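Long-range contact in endostatin (Mus musculus, PDB 1KOE), which inhibits angiogenesis as the heparin-binding, non-collagenous C-terminal fragment of the collagen XVIII alpha1 chain: residues Leu51-Ile65 against Val72-Ser84. Sequence-based numbering, arbitrary orientation.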
loop_
_atom_site.group_PDB
_atom_site.type_symbol
_atom_site.label_atom_id
_atom_site.label_comp_id
_atom_site.label_asym_id
_atom_site.label_seq_id
_atom_site.Cartn_x
_atom_site.Cartn_y
_atom_site.Cartn_z
ATOM N N LEU A 51 0.107 4.268 9.193
ATOM C CA LEU A 51 0.159 3.038 8.408
ATOM C C LEU A 51 0.722 1.883 9.256
ATOM O O LEU A 51 0.213 0.761 9.218
ATOM C CB LEU A 51 1.063 3.262 7.196
ATOM C CG LEU A 51 1.555 2.082 6.350
ATOM C CD1 LEU A 51 0.367 1.282 5.846
ATOM C CD2 LEU A 51 2.358 2.640 5.172
ATOM N N TYR A 52 1.741 2.177 10.056
ATOM C CA TYR A 52 2.367 1.142 10.878
ATOM C C TYR A 52 1.414 0.345 11.772
ATOM O O TYR A 52 1.545 -0.873 11.913
ATOM C CB TYR A 52 3.501 1.736 11.726
ATOM C CG TYR A 52 4.157 0.687 12.590
ATOM C CD1 TYR A 52 5.054 -0.247 12.044
ATOM C CD2 TYR A 52 3.847 0.590 13.949
ATOM C CE1 TYR A 52 5.615 -1.258 12.837
ATOM C CE2 TYR A 52 4.398 -0.412 14.741
ATOM C CZ TYR A 52 5.276 -1.329 14.183
ATOM O OH TYR A 52 5.776 -2.304 15.001
ATOM N N SER A 53 0.426 1.033 12.332
ATOM C CA SER A 53 -0.532 0.437 13.256
ATOM C C SER A 53 -1.662 -0.367 12.681
ATOM O O SER A 53 -2.434 -0.947 13.445
ATOM C CB SER A 53 -1.146 1.542 14.106
ATOM O OG SER A 53 -0.158 2.137 14.918
ATOM N N ILE A 54 -1.778 -0.409 11.357
ATOM C CA ILE A 54 -2.867 -1.122 10.683
ATOM C C ILE A 54 -2.864 -2.639 10.904
ATOM O O ILE A 54 -3.933 -3.259 10.926
ATOM C CB ILE A 54 -2.880 -0.819 9.172
ATOM C CG1 ILE A 54 -3.297 0.628 8.931
ATOM C CG2 ILE A 54 -3.825 -1.746 8.449
ATOM C CD1 ILE A 54 -3.287 0.985 7.463
ATOM N N VAL A 55 -1.676 -3.233 11.013
ATOM C CA VAL A 55 -1.543 -4.670 11.258
ATOM C C VAL A 55 -1.567 -4.929 12.769
ATOM O O VAL A 55 -0.896 -4.223 13.518
ATOM C CB VAL A 55 -0.231 -5.216 10.627
ATOM C CG1 VAL A 55 0.080 -6.621 11.139
ATOM C CG2 VAL A 55 -0.367 -5.217 9.098
ATOM N N ARG A 56 -2.375 -5.901 13.203
ATOM C CA ARG A 56 -2.510 -6.262 14.627
ATOM C C ARG A 56 -1.144 -6.430 15.251
ATOM O O ARG A 56 -0.256 -7.050 14.660
ATOM C CB ARG A 56 -3.305 -7.568 14.794
ATOM N N ARG A 57 -0.991 -5.914 16.468
ATOM C CA ARG A 57 0.291 -5.965 17.174
ATOM C C ARG A 57 0.938 -7.351 17.206
ATOM O O ARG A 57 2.147 -7.483 16.987
ATOM C CB ARG A 57 0.148 -5.401 18.602
ATOM N N ALA A 58 0.130 -8.380 17.441
ATOM C CA ALA A 58 0.648 -9.738 17.505
ATOM C C ALA A 58 1.211 -10.275 16.188
ATOM O O ALA A 58 2.027 -11.201 16.196
ATOM C CB ALA A 58 -0.413 -10.666 18.034
ATOM N N ASP A 59 0.832 -9.664 15.072
ATOM C CA ASP A 59 1.294 -10.123 13.772
ATOM C C ASP A 59 2.362 -9.253 13.152
ATOM O O ASP A 59 2.758 -9.492 12.023
ATOM C CB ASP A 59 0.112 -10.214 12.803
ATOM C CG ASP A 59 -0.902 -11.263 13.215
ATOM O OD1 ASP A 59 -0.500 -12.271 13.828
ATOM O OD2 ASP A 59 -2.099 -11.076 12.945
ATOM N N ARG A 60 2.881 -8.284 13.893
ATOM C CA ARG A 60 3.875 -7.370 13.341
ATOM C C ARG A 60 5.321 -7.837 13.297
ATOM O O ARG A 60 6.067 -7.450 12.410
ATOM C CB ARG A 60 3.841 -6.050 14.103
ATOM C CG ARG A 60 2.534 -5.326 14.032
ATOM C CD ARG A 60 2.604 -4.014 14.780
ATOM N NE ARG A 60 1.273 -3.436 14.862
ATOM C CZ ARG A 60 0.877 -2.557 15.776
ATOM N NH1 ARG A 60 1.720 -2.141 16.713
ATOM N NH2 ARG A 60 -0.364 -2.077 15.739
ATOM N N GLY A 61 5.710 -8.710 14.214
ATOM C CA GLY A 61 7.104 -9.082 14.264
ATOM C C GLY A 61 7.585 -10.333 13.590
ATOM O O GLY A 61 8.753 -10.405 13.237
ATOM N N SER A 62 6.726 -11.302 13.348
ATOM C CA SER A 62 7.255 -12.507 12.764
ATOM C C SER A 62 6.363 -13.207 11.783
ATOM O O SER A 62 6.471 -14.421 11.607
ATOM C CB SER A 62 7.643 -13.465 13.884
ATOM O OG SER A 62 6.516 -13.698 14.705
ATOM N N VAL A 63 5.466 -12.464 11.152
ATOM C CA VAL A 63 4.595 -13.062 10.157
ATOM C C VAL A 63 5.059 -12.557 8.776
ATOM O O VAL A 63 5.041 -11.359 8.506
ATOM C CB VAL A 63 3.104 -12.725 10.410
ATOM C CG1 VAL A 63 2.250 -13.293 9.308
ATOM C CG2 VAL A 63 2.645 -13.311 11.750
ATOM N N PRO A 64 5.548 -13.457 7.911
ATOM C CA PRO A 64 5.990 -12.984 6.604
ATOM C C PRO A 64 4.919 -12.297 5.773
ATOM O O PRO A 64 3.743 -12.634 5.858
ATOM C CB PRO A 64 6.516 -14.258 5.930
ATOM C CG PRO A 64 5.827 -15.362 6.628
ATOM C CD PRO A 64 5.787 -14.902 8.061
ATOM N N ILE A 65 5.342 -11.310 4.992
ATOM C CA ILE A 65 4.449 -10.586 4.091
ATOM C C ILE A 65 4.649 -11.229 2.723
ATOM O O ILE A 65 5.780 -11.344 2.248
ATOM C CB ILE A 65 4.818 -9.081 3.989
ATOM C CG1 ILE A 65 4.864 -8.440 5.398
ATOM C CG2 ILE A 65 3.842 -8.354 3.050
ATOM C CD1 ILE A 65 3.547 -8.426 6.170
ATOM N N VAL A 72 7.093 -14.746 -0.986
ATOM C CA VAL A 72 7.545 -13.952 0.145
ATOM C C VAL A 72 8.195 -12.655 -0.266
ATOM O O VAL A 72 9.105 -12.648 -1.104
ATOM C CB VAL A 72 8.483 -14.762 1.059
ATOM C CG1 VAL A 72 8.848 -13.957 2.311
ATOM C CG2 VAL A 72 7.822 -16.085 1.426
ATOM N N LEU A 73 7.698 -11.558 0.310
ATOM C CA LEU A 73 8.196 -10.203 0.022
ATOM C C LEU A 73 9.077 -9.655 1.129
ATOM O O LEU A 73 10.051 -8.959 0.869
ATOM C CB LEU A 73 7.023 -9.233 -0.195
ATOM C CG LEU A 73 5.993 -9.621 -1.254
ATOM C CD1 LEU A 73 4.893 -8.595 -1.261
ATOM C CD2 LEU A 73 6.614 -9.724 -2.621
ATOM N N SER A 74 8.726 -9.962 2.367
ATOM C CA SER A 74 9.469 -9.474 3.522
ATOM C C SER A 74 9.243 -10.453 4.677
ATOM O O SER A 74 8.190 -11.093 4.761
ATOM C CB SER A 74 8.963 -8.060 3.885
ATOM O OG SER A 74 9.551 -7.580 5.074
ATOM N N PRO A 75 10.254 -10.621 5.553
ATOM C CA PRO A 75 10.147 -11.534 6.702
ATOM C C PRO A 75 9.106 -11.139 7.750
ATOM O O PRO A 75 8.597 -11.994 8.486
ATOM C CB PRO A 75 11.574 -11.542 7.273
ATOM C CG PRO A 75 12.146 -10.224 6.822
ATOM C CD PRO A 75 11.613 -10.060 5.434
ATOM N N SER A 76 8.752 -9.860 7.783
ATOM C CA SER A 76 7.769 -9.362 8.735
ATOM C C SER A 76 7.334 -7.960 8.355
ATOM O O SER A 76 7.930 -7.305 7.499
ATOM C CB SER A 76 8.363 -9.293 10.145
ATOM O OG SER A 76 9.364 -8.289 10.208
ATOM N N TRP A 77 6.293 -7.501 9.032
ATOM C CA TRP A 77 5.751 -6.163 8.843
ATOM C C TRP A 77 6.768 -5.152 9.375
ATOM O O TRP A 77 7.121 -4.190 8.698
ATOM C CB TRP A 77 4.439 -6.068 9.630
ATOM C CG TRP A 77 3.763 -4.724 9.610
ATOM C CD1 TRP A 77 3.587 -3.881 10.679
ATOM C CD2 TRP A 77 3.047 -4.128 8.510
ATOM N NE1 TRP A 77 2.792 -2.819 10.322
ATOM C CE2 TRP A 77 2.438 -2.944 9.001
ATOM C CE3 TRP A 77 2.853 -4.487 7.163
ATOM C CZ2 TRP A 77 1.644 -2.110 8.188
ATOM C CZ3 TRP A 77 2.070 -3.661 6.354
ATOM C CH2 TRP A 77 1.470 -2.483 6.874
ATOM N N ASP A 78 7.294 -5.419 10.565
ATOM C CA ASP A 78 8.266 -4.532 11.198
ATOM C C ASP A 78 9.468 -4.257 10.326
ATOM O O ASP A 78 9.998 -3.150 10.328
ATOM C CB ASP A 78 8.751 -5.111 12.531
ATOM C CG ASP A 78 7.783 -4.873 13.657
ATOM O OD1 ASP A 78 6.779 -4.162 13.442
ATOM O OD2 ASP A 78 8.034 -5.407 14.760
ATOM N N SER A 79 9.916 -5.267 9.593
ATOM C CA SER A 79 11.085 -5.115 8.730
ATOM C C SER A 79 10.936 -3.988 7.727
ATOM O O SER A 79 11.916 -3.345 7.351
ATOM C CB SER A 79 11.371 -6.421 7.983
ATOM O OG SER A 79 11.585 -7.460 8.914
ATOM N N LEU A 80 9.708 -3.742 7.288
ATOM C CA LEU A 80 9.466 -2.679 6.316
ATOM C C LEU A 80 9.644 -1.274 6.904
ATOM O O LEU A 80 9.980 -0.327 6.188
ATOM C CB LEU A 80 8.044 -2.791 5.746
ATOM C CG LEU A 80 7.616 -4.020 4.943
ATOM C CD1 LEU A 80 6.131 -3.877 4.613
ATOM C CD2 LEU A 80 8.427 -4.148 3.666
ATOM N N PHE A 81 9.445 -1.156 8.212
ATOM C CA PHE A 81 9.489 0.140 8.886
ATOM C C PHE A 81 10.722 0.389 9.732
ATOM O O PHE A 81 10.747 1.298 10.563
ATOM C CB PHE A 81 8.205 0.290 9.728
ATOM C CG PHE A 81 6.956 0.097 8.930
ATOM C CD1 PHE A 81 6.446 1.143 8.153
ATOM C CD2 PHE A 81 6.313 -1.145 8.904
ATOM C CE1 PHE A 81 5.317 0.948 7.348
ATOM C CE2 PHE A 81 5.197 -1.351 8.112
ATOM C CZ PHE A 81 4.686 -0.306 7.323
ATOM N N SER A 82 11.778 -0.359 9.435
ATOM C CA SER A 82 13.053 -0.290 10.152
ATOM C C SER A 82 13.895 0.938 9.803
ATOM O O SER A 82 14.874 1.265 10.493
ATOM C CB SER A 82 13.867 -1.520 9.778
ATOM O OG SER A 82 14.046 -1.524 8.368
ATOM N N GLY A 83 13.575 1.555 8.677
ATOM C CA GLY A 83 14.334 2.700 8.227
ATOM C C GLY A 83 14.914 2.407 6.851
ATOM O O GLY A 83 15.458 3.294 6.216
ATOM N N SER A 84 14.757 1.169 6.382
ATOM C CA SER A 84 15.247 0.726 5.066
ATOM C C SER A 84 14.378 1.297 3.935
ATOM O O SER A 84 14.697 1.141 2.749
ATOM C CB SER A 84 15.176 -0.801 4.990
ATOM O OG SER A 84 13.819 -1.240 5.064
HETATM O O HOH W 1 4.879 -9.519 10.495
#
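Trp77 reaches into the 51-65 loop, which meets its rim and one face. Its NE1 donates a nearly straight hydrogen bond (164°) of 2.8 Å to Tyr52 O, which lies close to the indole plane. Over one face sits Val55, whose CG2 is 3.5 Å from the centre of the six-membered ring, a CH-pi contact almost along the normal; Phe81, four residues further along Trp77's own segment, lays CE2 over the other face. Ile65 CD1 approaches the indole edge at CE3. Tyr52 swings its ring away from its own backbone N (chi1 180°) and over to Phe81, meeting that ring's face with its edge in an offset edge-to-face pair, CD1 lying 3.5 Å from Phe81 CD2. Tyr52 OH donates a 2.6 Å hydrogen bond to Asp78 OD1 on its syn side, well out of the carboxylate plane. A backbone hydrogen bond of 3.0 Å from Asp78 N to Arg60 O ties the start of the helix to the loop, while Arg60 NE, ending an extended chain, bonds back to Val55 O at 2.7 Å. A water accepts from Trp77 N and lies within bonding distance of Asp59 O and Val63 O, bridging the two segments. Farther along, Ile65 O takes bonds from both Leu73 N and Ser74 N, a classic beta bulge where edge strand 72-74 pairs antiparallel with 65-66. An aromatic cluster thus anchors the short, weakly bonded helix around 77-80 to the loop leading into the mixed sheet of the C-type-lectin-like endostatin fold.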